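Local structure of lactaldehyde dehydrogenase (Methanocaldococcus jannaschii, 3PQA) at residues 66-71 against 180-185; 78-83 against 92-97; 358-363 against 385-390; 379-384 against 404-409. The protein oxidises lactaldehyde to lactate with NAD as the preferred coenzyme, a step in coenzyme F420 biosynthesis, and works as a homotetramer. All blocks are in the same frame, centred on the assembly; numbering follows the deposited sequence. Where two conformers were deposited one is given.

Interaction 1. Residues 66-71 against 180-185; sequences AKQIKE and IENALK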
loop_
_atom_site.group_PDB
_atom_site.type_symbol
_atom_site.label_atom_id
_atom_site.label_comp_id
_atom_site.label_asym_id
_atom_site.label_seq_id
_atom_site.Cartn_x
_atom_site.Cartn_y
_atom_site.Cartn_z
ATOM N N ALA B 66 -24.464 -3.535 -13.049
ATOM C CA ALA B 66 -23.668 -4.182 -14.089
ATOM C C ALA B 66 -24.471 -5.252 -14.825
ATOM O O ALA B 66 -24.403 -5.354 -16.051
ATOM C CB ALA B 66 -22.399 -4.784 -13.506
ATOM N N LYS B 67 -25.222 -6.059 -14.073
ATOM C CA LYS B 67 -26.013 -7.120 -14.681
ATOM C C LYS B 67 -27.044 -6.543 -15.650
ATOM O O LYS B 67 -27.182 -7.028 -16.772
ATOM C CB LYS B 67 -26.686 -7.982 -13.613
ATOM C CG LYS B 67 -27.463 -9.166 -14.174
ATOM C CD LYS B 67 -27.930 -10.075 -13.062
ATOM C CE LYS B 67 -28.885 -11.140 -13.588
ATOM N NZ LYS B 67 -30.297 -10.636 -13.685
ATOM N N GLN B 68 -27.756 -5.504 -15.224
ATOM C CA GLN B 68 -28.762 -4.873 -16.097
ATOM C C GLN B 68 -28.185 -4.258 -17.378
ATOM O O GLN B 68 -28.792 -4.371 -18.454
ATOM C CB GLN B 68 -29.535 -3.801 -15.356
ATOM C CG GLN B 68 -30.447 -4.308 -14.244
ATOM C CD GLN B 68 -31.175 -3.156 -13.619
ATOM O OE1 GLN B 68 -31.997 -2.511 -14.267
ATOM N NE2 GLN B 68 -30.837 -2.845 -12.374
ATOM N N ILE B 69 -27.027 -3.598 -17.253
ATOM C CA ILE B 69 -26.346 -2.998 -18.408
ATOM C C ILE B 69 -25.986 -4.105 -19.393
ATOM O O ILE B 69 -26.211 -3.971 -20.595
ATOM C CB ILE B 69 -25.068 -2.215 -18.003
ATOM C CG1 ILE B 69 -25.432 -0.986 -17.159
ATOM C CG2 ILE B 69 -24.262 -1.776 -19.250
ATOM C CD1 ILE B 69 -24.224 -0.242 -16.540
ATOM N N LYS B 70 -25.445 -5.205 -18.873
ATOM C CA LYS B 70 -25.114 -6.359 -19.707
ATOM C C LYS B 70 -26.341 -6.923 -20.435
ATOM O O LYS B 70 -26.258 -7.245 -21.626
ATOM C CB LYS B 70 -24.408 -7.433 -18.875
ATOM C CG LYS B 70 -23.932 -8.655 -19.645
ATOM C CD LYS B 70 -23.245 -9.641 -18.695
ATOM C CE LYS B 70 -22.972 -10.992 -19.338
ATOM N NZ LYS B 70 -21.838 -10.912 -20.291
ATOM N N GLU B 71 -27.477 -7.011 -19.740
ATOM C CA GLU B 71 -28.705 -7.551 -20.349
ATOM C C GLU B 71 -29.307 -6.614 -21.399
ATOM O O GLU B 71 -30.040 -7.059 -22.288
ATOM C CB GLU B 71 -29.744 -7.910 -19.280
ATOM C CG GLU B 71 -29.308 -9.076 -18.391
ATOM C CD GLU B 71 -30.241 -9.342 -17.218
ATOM O OE1 GLU B 71 -31.024 -8.439 -16.835
ATOM O OE2 GLU B 71 -30.172 -10.461 -16.661
ATOM N N ILE B 180 -30.377 2.127 -12.364
ATOM C CA ILE B 180 -30.016 2.412 -10.964
ATOM C C ILE B 180 -31.261 2.334 -10.075
ATOM O O ILE B 180 -31.233 1.692 -9.023
ATOM C CB ILE B 180 -29.318 3.798 -10.816
ATOM C CG1 ILE B 180 -27.949 3.763 -11.502
ATOM C CG2 ILE B 180 -29.172 4.198 -9.325
ATOM C CD1 ILE B 180 -27.351 5.111 -11.836
ATOM N N GLU B 181 -32.352 2.965 -10.516
ATOM C CA GLU B 181 -33.636 2.878 -9.809
ATOM C C GLU B 181 -34.066 1.415 -9.565
ATOM O O GLU B 181 -34.483 1.068 -8.466
ATOM C CB GLU B 181 -34.706 3.677 -10.566
ATOM C CG GLU B 181 -36.090 3.670 -9.927
ATOM C CD GLU B 181 -37.138 4.393 -10.761
ATOM O OE1 GLU B 181 -36.796 5.378 -11.458
ATOM O OE2 GLU B 181 -38.314 3.970 -10.715
ATOM N N ASN B 182 -33.956 0.561 -10.580
ATOM C CA ASN B 182 -34.294 -0.865 -10.434
ATOM C C ASN B 182 -33.456 -1.571 -9.363
ATOM O O ASN B 182 -33.976 -2.368 -8.578
ATOM C CB ASN B 182 -34.132 -1.606 -11.758
ATOM C CG ASN B 182 -35.154 -1.181 -12.797
ATOM O OD1 ASN B 182 -36.240 -0.716 -12.463
ATOM N ND2 ASN B 182 -34.803 -1.334 -14.064
ATOM N N ALA B 183 -32.160 -1.272 -9.350
ATOM C CA ALA B 183 -31.239 -1.848 -8.368
ATOM C C ALA B 183 -31.555 -1.386 -6.959
ATOM O O ALA B 183 -31.523 -2.185 -6.012
ATOM C CB ALA B 183 -29.814 -1.493 -8.717
ATOM N N LEU B 184 -31.847 -0.096 -6.815
ATOM C CA LEU B 184 -32.197 0.468 -5.516
ATOM C C LEU B 184 -33.477 -0.182 -4.968
ATOM O O LEU B 184 -33.522 -0.601 -3.808
ATOM C CB LEU B 184 -32.346 1.994 -5.602
ATOM C CG LEU B 184 -31.059 2.785 -5.884
ATOM C CD1 LEU B 184 -31.360 4.272 -6.091
ATOM C CD2 LEU B 184 -30.006 2.578 -4.781
ATOM N N LYS B 185 -34.490 -0.295 -5.822
ATOM C CA LYS B 185 -35.754 -0.943 -5.453
ATOM C C LYS B 185 -35.553 -2.390 -5.011
ATOM O O LYS B 185 -36.110 -2.816 -3.997
ATOM C CB LYS B 185 -36.734 -0.889 -6.624
ATOM C CG LYS B 185 -37.358 0.471 -6.798
ATOM C CD LYS B 185 -38.322 0.509 -7.969
ATOM C CE LYS B 185 -39.043 1.848 -8.007
ATOM N NZ LYS B 185 -39.409 2.235 -9.396
#
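Between residues 66-71 and 180-185, both helical, the closest CA atoms are Gln68 CA and Ala183 CA, 8.7 Å apart. Residues 66-71 are the end of helix 55-71. Residues 180-185 belong to helix 171-186. Gln68 spans the space between these two segments. Its chain is extended beyond CG (chi2 -179°), which carries the amide over to the other helix.

Gln68 OE1 accepts a hydrogen bond from Asn182 ND2 at 3.0 Å. The bond is nearly straight, with an N-H...O angle of 166°. Gln68 OE1 lies in the amide plane of Asn182, but the donor is tilted from the carbonyl plane of Gln68. The two amide planes are 32° apart. Asn182 CB also rests against the Gln68 amide, 3.4 Å from Gln68 OE1 and 3.6 Å from Gln68 NE2. Ala183 CB adds a looser touch, 4.0 Å from Gln68 NE2.

The nitrogen of the Gln68 amide has its own partners. It bonds to Asn64 OD1, one turn back on the same helix, and to the carbonyl oxygen of Ile179. With both ends engaged, the rotation of the amide is fixed. Lys67 and Glu71, both exposed, form a salt bridge within their own helix.

The contact is structural and lies away from the active site. Helix 171-186 is the crossover between parallel strands 160-165 and 194-196 of the sheet that, as in other aldehyde dehydrogenases, builds the NAD-binding domain. Ile180 and Leu184 pack on Ile65 and Ile61 of helix 55-71. Ile69 meets Val95, Ser98 and Ile99 of helix 88-111.

Interaction 2. Residues 78-83 against 92-97; sequences KILAID and RVEVER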
loop_
_atom_site.group_PDB
_atom_site.type_symbol
_atom_site.label_atom_id
_atom_site.label_comp_id
_atom_site.label_asym_id
_atom_site.label_seq_id
_atom_site.Cartn_x
_atom_site.Cartn_y
_atom_site.Cartn_z
ATOM N N LYS B 78 -27.178 1.054 -29.228
ATOM C CA LYS B 78 -27.971 1.735 -30.272
ATOM C C LYS B 78 -28.298 3.167 -29.878
ATOM O O LYS B 78 -28.247 4.077 -30.709
ATOM C CB LYS B 78 -29.276 0.981 -30.582
ATOM C CG LYS B 78 -29.113 -0.435 -31.106
ATOM C CD LYS B 78 -28.655 -0.476 -32.546
ATOM C CE LYS B 78 -29.051 -1.789 -33.205
ATOM N NZ LYS B 78 -28.386 -1.875 -34.535
ATOM N N ILE B 79 -28.630 3.365 -28.602
ATOM C CA ILE B 79 -28.887 4.702 -28.093
ATOM C C ILE B 79 -27.650 5.595 -28.256
ATOM O O ILE B 79 -27.774 6.748 -28.659
ATOM C CB ILE B 79 -29.385 4.689 -26.628
ATOM C CG1 ILE B 79 -30.818 4.134 -26.566
ATOM C CG2 ILE B 79 -29.365 6.111 -26.044
ATOM C CD1 ILE B 79 -31.232 3.596 -25.187
ATOM N N LEU B 80 -26.464 5.064 -27.954
ATOM C CA LEU B 80 -25.228 5.819 -28.180
ATOM C C LEU B 80 -25.066 6.208 -29.653
ATOM O O LEU B 80 -24.682 7.331 -29.963
ATOM C CB LEU B 80 -23.998 5.048 -27.677
ATOM C CG LEU B 80 -23.913 4.906 -26.148
ATOM C CD1 LEU B 80 -22.777 3.949 -25.767
ATOM C CD2 LEU B 80 -23.694 6.252 -25.505
ATOM N N ALA B 81 -25.370 5.279 -30.550
ATOM C CA ALA B 81 -25.255 5.531 -31.986
ATOM C C ALA B 81 -26.199 6.644 -32.417
ATOM O O ALA B 81 -25.792 7.588 -33.098
ATOM C CB ALA B 81 -25.530 4.259 -32.774
ATOM N N ILE B 82 -27.454 6.535 -31.998
ATOM C CA ILE B 82 -28.502 7.461 -32.412
ATOM C C ILE B 82 -28.369 8.841 -31.758
ATOM O O ILE B 82 -28.529 9.865 -32.425
ATOM C CB ILE B 82 -29.911 6.824 -32.165
ATOM C CG1 ILE B 82 -30.120 5.640 -33.119
ATOM C CG2 ILE B 82 -31.035 7.844 -32.332
ATOM C CD1 ILE B 82 -31.233 4.675 -32.695
ATOM N N ASP B 83 -28.056 8.863 -30.462
ATOM C CA ASP B 83 -28.078 10.093 -29.667
ATOM C C ASP B 83 -26.728 10.813 -29.673
ATOM O O ASP B 83 -26.672 12.033 -29.829
ATOM C CB ASP B 83 -28.534 9.757 -28.231
ATOM C CG ASP B 83 -28.786 10.981 -27.361
ATOM O OD1 ASP B 83 -28.936 12.104 -27.873
ATOM O OD2 ASP B 83 -28.848 10.804 -26.119
ATOM N N ARG B 92 -20.600 -0.274 -28.615
ATOM C CA ARG B 92 -20.580 -1.567 -27.914
ATOM C C ARG B 92 -19.425 -1.643 -26.926
ATOM O O ARG B 92 -19.597 -2.104 -25.788
ATOM C CB ARG B 92 -20.513 -2.751 -28.895
ATOM C CG ARG B 92 -21.750 -2.880 -29.761
ATOM C CD ARG B 92 -21.760 -4.133 -30.628
ATOM N NE ARG B 92 -22.988 -4.146 -31.426
ATOM C CZ ARG B 92 -23.039 -4.051 -32.755
ATOM N NH1 ARG B 92 -21.933 -3.986 -33.481
ATOM N NH2 ARG B 92 -24.219 -4.047 -33.362
ATOM N N VAL B 93 -18.257 -1.189 -27.381
ATOM C CA VAL B 93 -17.070 -1.072 -26.543
ATOM C C VAL B 93 -17.318 -0.184 -25.315
ATOM O O VAL B 93 -17.011 -0.602 -24.192
ATOM C CB VAL B 93 -15.799 -0.667 -27.351
ATOM C CG1 VAL B 93 -14.611 -0.412 -26.414
ATOM C CG2 VAL B 93 -15.434 -1.783 -28.381
ATOM N N GLU B 94 -17.918 0.995 -25.498
ATOM C CA GLU B 94 -18.246 1.834 -24.331
ATOM C C GLU B 94 -19.160 1.095 -23.331
ATOM O O GLU B 94 -18.930 1.131 -22.114
ATOM C CB GLU B 94 -18.866 3.194 -24.713
ATOM C CG GLU B 94 -19.116 4.064 -23.465
ATOM C CD GLU B 94 -19.758 5.413 -23.720
ATOM O OE1 GLU B 94 -19.810 5.881 -24.880
ATOM O OE2 GLU B 94 -20.207 6.019 -22.720
ATOM N N VAL B 95 -20.192 0.425 -23.850
ATOM C CA VAL B 95 -21.119 -0.310 -22.979
ATOM C C VAL B 95 -20.380 -1.392 -22.180
ATOM O O VAL B 95 -20.589 -1.518 -20.966
ATOM C CB VAL B 95 -22.323 -0.935 -23.726
ATOM C CG1 VAL B 95 -23.213 -1.663 -22.728
ATOM C CG2 VAL B 95 -23.139 0.127 -24.462
ATOM N N GLU B 96 -19.517 -2.150 -22.860
ATOM C CA GLU B 96 -18.710 -3.187 -22.207
ATOM C C GLU B 96 -17.812 -2.597 -21.096
ATOM O O GLU B 96 -17.717 -3.169 -19.993
ATOM C CB GLU B 96 -17.894 -3.965 -23.247
ATOM C CG GLU B 96 -17.283 -5.266 -22.734
ATOM C CD GLU B 96 -18.318 -6.347 -22.416
ATOM O OE1 GLU B 96 -19.397 -6.375 -23.054
ATOM O OE2 GLU B 96 -18.038 -7.195 -21.536
ATOM N N ARG B 97 -17.192 -1.444 -21.358
ATOM C CA ARG B 97 -16.390 -0.765 -20.334
ATOM C C ARG B 97 -17.223 -0.401 -19.101
ATOM O O ARG B 97 -16.767 -0.556 -17.962
ATOM C CB ARG B 97 -15.758 0.515 -20.873
ATOM C CG ARG B 97 -15.124 0.379 -22.214
ATOM C CD ARG B 97 -13.685 0.106 -22.115
ATOM N NE ARG B 97 -12.925 1.344 -21.970
ATOM C CZ ARG B 97 -11.612 1.428 -22.172
ATOM N NH1 ARG B 97 -10.988 2.581 -22.000
ATOM N NH2 ARG B 97 -10.923 0.355 -22.555
#
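Leu80 reaches from helix 73-84 to Glu94 and Val95 of helix 88-111. The tight part is centred on one methyl group. Leu80 CD1 lies 3.6 Å from Glu94 OE1 and 3.9 Å from Glu94 CD. Leu80 CD1 also lies 4.1 Å from Glu94 CB, the aliphatic start of the same chain. Leu80 and Glu94 cross at about a right angle. Val95 CG2 is 4.1 Å from Leu80 CD1, an apolar contact.

No hydrogen bond joins the two segments. The buried Glu94 carboxylate is satisfied elsewhere. Its extended chain takes OE1 to a salt bridge with Lys86, while OE2 accepts from the backbone N of Leu144 and of Asn145. Asn145 begins helix 145-156 and Leu144 comes just before it. Together these partners would probably stabilise the charged form of Glu94.

The other side of the contact is looser and partly exposed. Here Lys78 NZ and Arg92 NH2 approach to 4.8 Å without touching. Both are positive, but Arg92 is balanced by salt bridges to Glu74 and Glu310.

Helices 73-84 and 88-111 are consecutive, joined by a short link. Leu80 packs between them and helix 171-186 of the probable NAD-binding domain, where it meets Val172. It also touches Pro143. Val95 fits against Lys73 and Leu76, and Ile82 reaches Ile25 of strand 24-28.

Interaction 3. Residues 358-363 against 385-390; sequences VDRDNI and IDIANS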
loop_
_atom_site.group_PDB
_atom_site.type_symbol
_atom_site.label_atom_id
_atom_site.label_comp_id
_atom_site.label_asym_id
_atom_site.label_seq_id
_atom_site.Cartn_x
_atom_site.Cartn_y
_atom_site.Cartn_z
ATOM N N VAL B 358 1.521 21.752 -40.733
ATOM C CA VAL B 358 1.587 23.118 -40.211
ATOM C C VAL B 358 2.913 23.375 -39.493
ATOM O O VAL B 358 3.698 22.440 -39.275
ATOM C CB VAL B 358 0.395 23.424 -39.252
ATOM C CG1 VAL B 358 -0.948 23.079 -39.903
ATOM C CG2 VAL B 358 0.544 22.662 -37.931
ATOM N N ASP B 359 3.170 24.627 -39.119
ATOM C CA ASP B 359 4.302 24.901 -38.248
ATOM C C ASP B 359 3.843 25.070 -36.802
ATOM O O ASP B 359 2.638 25.175 -36.541
ATOM C CB ASP B 359 5.182 26.059 -38.757
ATOM C CG ASP B 359 4.535 27.420 -38.617
ATOM O OD1 ASP B 359 3.747 27.649 -37.674
ATOM O OD2 ASP B 359 4.847 28.285 -39.469
ATOM N N ARG B 360 4.805 25.093 -35.880
ATOM C CA ARG B 360 4.517 25.126 -34.439
ATOM C C ARG B 360 3.651 26.307 -33.988
ATOM O O ARG B 360 3.033 26.262 -32.921
ATOM C CB ARG B 360 5.819 25.084 -33.630
ATOM C CG ARG B 360 6.785 26.241 -33.894
ATOM C CD ARG B 360 7.998 26.144 -32.976
ATOM N NE ARG B 360 7.605 26.216 -31.571
ATOM C CZ ARG B 360 8.423 25.998 -30.542
ATOM N NH1 ARG B 360 9.697 25.682 -30.751
ATOM N NH2 ARG B 360 7.958 26.091 -29.300
ATOM N N ASP B 361 3.607 27.363 -34.798
ATOM C CA ASP B 361 2.843 28.561 -34.436
ATOM C C ASP B 361 1.391 28.548 -34.909
ATOM O O ASP B 361 0.640 29.468 -34.599
ATOM C CB ASP B 361 3.541 29.828 -34.946
ATOM C CG ASP B 361 4.912 30.010 -34.345
ATOM O OD1 ASP B 361 5.019 30.121 -33.104
ATOM O OD2 ASP B 361 5.892 30.034 -35.116
ATOM N N ASN B 362 1.003 27.508 -35.643
ATOM C CA ASN B 362 -0.347 27.404 -36.197
ATOM C C ASN B 362 -1.422 27.319 -35.117
ATOM O O ASN B 362 -1.206 26.706 -34.077
ATOM C CB ASN B 362 -0.433 26.199 -37.136
ATOM C CG ASN B 362 -1.683 26.206 -37.993
ATOM O OD1 ASN B 362 -2.745 25.756 -37.567
ATOM N ND2 ASN B 362 -1.559 26.708 -39.216
ATOM N N ILE B 363 -2.577 27.926 -35.390
ATOM C CA ILE B 363 -3.726 27.914 -34.474
ATOM C C ILE B 363 -4.107 26.504 -33.967
ATOM O O ILE B 363 -4.513 26.348 -32.811
ATOM C CB ILE B 363 -4.965 28.655 -35.098
ATOM C CG1 ILE B 363 -6.084 28.855 -34.072
ATOM C CG2 ILE B 363 -5.475 27.949 -36.348
ATOM C CD1 ILE B 363 -5.746 29.850 -32.970
ATOM N N ILE B 385 10.079 18.397 -27.168
ATOM C CA ILE B 385 9.575 18.508 -25.797
ATOM C C ILE B 385 9.036 19.917 -25.580
ATOM O O ILE B 385 7.961 20.080 -25.018
ATOM C CB ILE B 385 10.613 18.090 -24.734
ATOM C CG1 ILE B 385 10.764 16.567 -24.765
ATOM C CG2 ILE B 385 10.173 18.512 -23.328
ATOM C CD1 ILE B 385 11.927 15.999 -24.003
ATOM N N ASP B 386 9.763 20.926 -26.059
ATOM C CA ASP B 386 9.299 22.312 -25.933
ATOM C C ASP B 386 7.982 22.545 -26.672
ATOM O O ASP B 386 7.077 23.166 -26.115
ATOM C CB ASP B 386 10.372 23.309 -26.384
ATOM C CG ASP B 386 11.532 23.435 -25.381
ATOM O OD1 ASP B 386 11.374 23.125 -24.166
ATOM O OD2 ASP B 386 12.612 23.881 -25.821
ATOM N N ILE B 387 7.845 22.025 -27.896
ATOM C CA ILE B 387 6.572 22.177 -28.619
ATOM C C ILE B 387 5.437 21.452 -27.869
ATOM O O ILE B 387 4.344 22.010 -27.659
ATOM C CB ILE B 387 6.638 21.665 -30.069
ATOM C CG1 ILE B 387 7.593 22.528 -30.907
ATOM C CG2 ILE B 387 5.242 21.661 -30.689
ATOM C CD1 ILE B 387 8.057 21.834 -32.191
ATOM N N ALA B 388 5.703 20.212 -27.472
ATOM C CA ALA B 388 4.721 19.408 -26.741
ATOM C C ALA B 388 4.224 20.101 -25.467
ATOM O O ALA B 388 3.029 20.031 -25.154
ATOM C CB ALA B 388 5.305 18.013 -26.424
ATOM N N ASN B 389 5.135 20.774 -24.757
ATOM C CA ASN B 389 4.824 21.414 -23.465
ATOM C C ASN B 389 4.326 22.852 -23.578
ATOM O O ASN B 389 4.100 23.517 -22.565
ATOM C CB ASN B 389 6.055 21.402 -22.560
ATOM C CG ASN B 389 6.373 20.020 -22.011
ATOM O OD1 ASN B 389 5.512 19.144 -21.946
ATOM N ND2 ASN B 389 7.599 19.847 -21.558
ATOM N N SER B 390 4.161 23.326 -24.805
ATOM C CA SER B 390 3.912 24.748 -25.041
ATOM C C SER B 390 2.453 25.213 -24.886
ATOM O O SER B 390 2.151 26.402 -25.102
ATOM C CB SER B 390 4.453 25.150 -26.419
ATOM O OG SER B 390 3.675 24.564 -27.443
#
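Arg360 lays its flat guanidinium group over the side chain of Ile387. Ile387 CG1 sits 3.6 Å above the guanidinium plane of Arg360, over its centre. Ile387 CG1 is 3.7 Å from Arg360 NE, 3.8 Å from Arg360 NH1 and 3.9 Å from Arg360 NH2, nearly equal distances. The contact is therefore face-on, between a planar cation and an aliphatic branch. Two torsions produce it. Arg360 CG stands between its backbone N and carbonyl carbon (chi1 60°), and the chain bends at chi3 (-61°), which turns the group onto the isoleucine. Two conformers of Arg360 were deposited, and this account holds for one of them.

The backbone that presents Arg360 is a type I beta turn from Asp359 to Asn362. Asp359 OD1 accepts from Asp361 N at 2.9 Å and makes an Asx turn at the same place. The turn follows the C-terminal end of strand 350-357, in the sheet that forms the core of the catalytic domain in aldehyde dehydrogenases.

Ile387 is buried and is on helix 384-388. Its carbonyl oxygen takes two bonds from Ser390. Ser390 OG donates to Ile387 O at 2.6 Å, and Ser390 N donates to Ile387 O at 3.1 Å. Asp386 OD2 is 6.0 Å from Arg360 NH1, too far for a salt bridge, and Glu383 makes a long, weak ion pair with the same nitrogen. Ile387 also packs on Thr379 of strand 373-379. Asn389 bonds to the backbone of Asn413 and Glu415.

Interaction 4. Residues 379-384 against 404-409; sequences TNEEEM and INKSLK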
loop_
_atom_site.group_PDB
_atom_site.type_symbol
_atom_site.label_atom_id
_atom_site.label_comp_id
_atom_site.label_asym_id
_atom_site.label_seq_id
_atom_site.Cartn_x
_atom_site.Cartn_y
_atom_site.Cartn_z
ATOM N N THR B 379 9.784 18.449 -37.451
ATOM C CA THR B 379 10.755 19.165 -36.652
ATOM C C THR B 379 11.955 18.298 -36.300
ATOM O O THR B 379 12.000 17.124 -36.656
ATOM C CB THR B 379 10.100 19.740 -35.362
ATOM O OG1 THR B 379 11.038 20.592 -34.704
ATOM C CG2 THR B 379 9.676 18.630 -34.431
ATOM N N ASN B 380 12.927 18.873 -35.602
ATOM C CA ASN B 380 14.021 18.073 -35.078
ATOM C C ASN B 380 13.746 17.584 -33.659
ATOM O O ASN B 380 12.944 18.163 -32.930
ATOM C CB ASN B 380 15.338 18.834 -35.158
ATOM C CG ASN B 380 15.851 18.930 -36.575
ATOM O OD1 ASN B 380 15.998 17.916 -37.268
ATOM N ND2 ASN B 380 16.130 20.149 -37.020
ATOM N N GLU B 381 14.429 16.521 -33.271
ATOM C CA GLU B 381 14.145 15.888 -31.989
ATOM C C GLU B 381 14.213 16.870 -30.812
ATOM O O GLU B 381 13.337 16.866 -29.939
ATOM C CB GLU B 381 15.101 14.732 -31.760
ATOM C CG GLU B 381 14.745 13.913 -30.558
ATOM C CD GLU B 381 15.580 12.678 -30.470
ATOM O OE1 GLU B 381 15.667 11.928 -31.478
ATOM O OE2 GLU B 381 16.125 12.467 -29.384
ATOM N N GLU B 382 15.229 17.734 -30.811
ATOM C CA GLU B 382 15.461 18.610 -29.666
ATOM C C GLU B 382 14.435 19.719 -29.468
ATOM O O GLU B 382 14.443 20.376 -28.429
ATOM C CB GLU B 382 16.891 19.172 -29.670
ATOM C CG GLU B 382 17.956 18.115 -29.381
ATOM C CD GLU B 382 17.662 17.272 -28.132
ATOM O OE1 GLU B 382 18.054 16.081 -28.128
ATOM O OE2 GLU B 382 17.046 17.788 -27.167
ATOM N N GLU B 383 13.557 19.909 -30.447
ATOM C CA GLU B 383 12.491 20.912 -30.366
ATOM C C GLU B 383 11.199 20.325 -29.797
ATOM O O GLU B 383 10.270 21.059 -29.431
ATOM C CB GLU B 383 12.171 21.451 -31.762
ATOM C CG GLU B 383 13.349 22.030 -32.498
ATOM C CD GLU B 383 13.963 23.201 -31.763
ATOM O OE1 GLU B 383 15.205 23.307 -31.766
ATOM O OE2 GLU B 383 13.209 24.019 -31.185
ATOM N N MET B 384 11.131 18.999 -29.770
ATOM C CA MET B 384 9.856 18.304 -29.594
ATOM C C MET B 384 9.248 18.482 -28.207
ATOM O O MET B 384 8.036 18.711 -28.089
ATOM C CB MET B 384 10.002 16.819 -29.956
ATOM C CG MET B 384 10.104 16.589 -31.457
ATOM S SD MET B 384 10.451 14.870 -31.871
ATOM C CE MET B 384 10.353 14.988 -33.678
ATOM N N ILE B 404 15.505 3.214 -25.501
ATOM C CA ILE B 404 15.271 3.242 -24.047
ATOM C C ILE B 404 15.486 4.637 -23.469
ATOM O O ILE B 404 14.587 5.199 -22.824
ATOM C CB ILE B 404 16.171 2.204 -23.301
ATOM C CG1 ILE B 404 15.752 0.787 -23.679
ATOM C CG2 ILE B 404 16.100 2.408 -21.772
ATOM C CD1 ILE B 404 16.711 -0.298 -23.188
ATOM N N ASN B 405 16.662 5.200 -23.730
ATOM C CA ASN B 405 17.069 6.458 -23.115
ATOM C C ASN B 405 16.158 7.613 -23.523
ATOM O O ASN B 405 15.748 8.434 -22.686
ATOM C CB ASN B 405 18.529 6.757 -23.448
ATOM C CG ASN B 405 19.492 5.878 -22.669
ATOM O OD1 ASN B 405 19.120 5.250 -21.675
ATOM N ND2 ASN B 405 20.734 5.826 -23.122
ATOM N N LYS B 406 15.828 7.662 -24.807
ATOM C CA LYS B 406 14.943 8.714 -25.295
ATOM C C LYS B 406 13.540 8.573 -24.716
ATOM O O LYS B 406 12.927 9.582 -24.336
ATOM C CB LYS B 406 14.919 8.762 -26.825
ATOM C CG LYS B 406 16.268 9.165 -27.431
ATOM C CD LYS B 406 16.216 9.150 -28.937
ATOM C CE LYS B 406 17.571 9.544 -29.549
ATOM N NZ LYS B 406 17.419 9.691 -31.018
ATOM N N SER B 407 13.026 7.347 -24.629
ATOM C CA SER B 407 11.663 7.158 -24.093
ATOM C C SER B 407 11.556 7.674 -22.660
ATOM O O SER B 407 10.566 8.320 -22.292
ATOM C CB SER B 407 11.195 5.700 -24.184
ATOM O OG SER B 407 11.900 4.866 -23.275
ATOM N N LEU B 408 12.589 7.404 -21.862
ATOM C CA LEU B 408 12.600 7.814 -20.459
ATOM C C LEU B 408 12.769 9.312 -20.306
ATOM O O LEU B 408 12.115 9.919 -19.454
ATOM C CB LEU B 408 13.692 7.086 -19.675
ATOM C CG LEU B 408 13.636 5.557 -19.668
ATOM C CD1 LEU B 408 14.799 4.982 -18.857
ATOM C CD2 LEU B 408 12.288 5.040 -19.155
ATOM N N LYS B 409 13.637 9.899 -21.129
ATOM C CA LYS B 409 13.842 11.350 -21.148
ATOM C C LYS B 409 12.526 12.052 -21.460
ATOM O O LYS B 409 12.113 12.953 -20.724
ATOM C CB LYS B 409 14.927 11.747 -22.159
ATOM C CG LYS B 409 15.179 13.254 -22.269
ATOM C CD LYS B 409 16.119 13.569 -23.442
ATOM C CE LYS B 409 15.513 14.611 -24.376
ATOM N NZ LYS B 409 16.016 14.481 -25.800
#
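Lys406 and Glu381 meet through a salt bridge, and a second one joins Lys409 to Glu382. The Lys406 chain is extended, and its outer atoms pass across the end of Glu381. Lys406 CB lies back from Glu381, and contact begins at CG. Lys406 CG comes 3.8 Å from Glu381 OE2. Lys406 CD and Lys406 CE are each 3.3 Å from Glu381 OE2, so this oxygen lies beside the aliphatic chain. At the tip, Lys406 NZ donates to Glu381 OE1 at 2.9 Å. The bond uses the syn lone pair of OE1, on the side of the other oxygen. The two side chains cross at about a right angle. Glu381 reaches this place with CG opposite its backbone N (chi1 -172°).

The second pair is looser. Lys409 NZ is 3.5 Å from Glu382 OE1 and 3.7 Å from Glu382 OE2. Lys409 NZ is also 4.1 Å from Glu381 OE2, oppositely charged but too far for a salt bridge. The Glu382 chain is bent at chi2. Glu382 also touches a crystal neighbour, which may affect its position.

Lys252 adds a further charge. It makes a long, weak ion pair with Glu381, and its nitrogen lies close to that of Lys406.

This is a surface contact, away from the active site. It joins the loop between strand 373-379 and helix 384-388 to the start of helix 404-413. That helix is the crossover between parallel strands 396-400 and 418-421. Its Ile404 and Ser407 pack against Ser407 and Ile404 of a second subunit. Its Ile404 and Leu408 also touch Ile462 of a third subunit, in strand 455-463.

Overall arrangement
The four contacts form two close pairs. Interactions 1 and 2 have centres about 17 Å apart and touch through Ile69 CG2 and Val95 CG1, 3.6 Å apart. Interaction 2 is nested in the chain loop that interaction 1 closes. Interactions 3 and 4 have centres about 15 Å apart, and their segments alternate along the chain. They touch where Ile385 CD1 lies 3.9 Å from Lys409 CE. Between the pairs the centres are about 35 to 48 Å apart, with no contact. Interaction 2 approaches the probable active site: the side chain of Glu94 is about 12 Å from that of Cys275, assigned as catalytic by similarity.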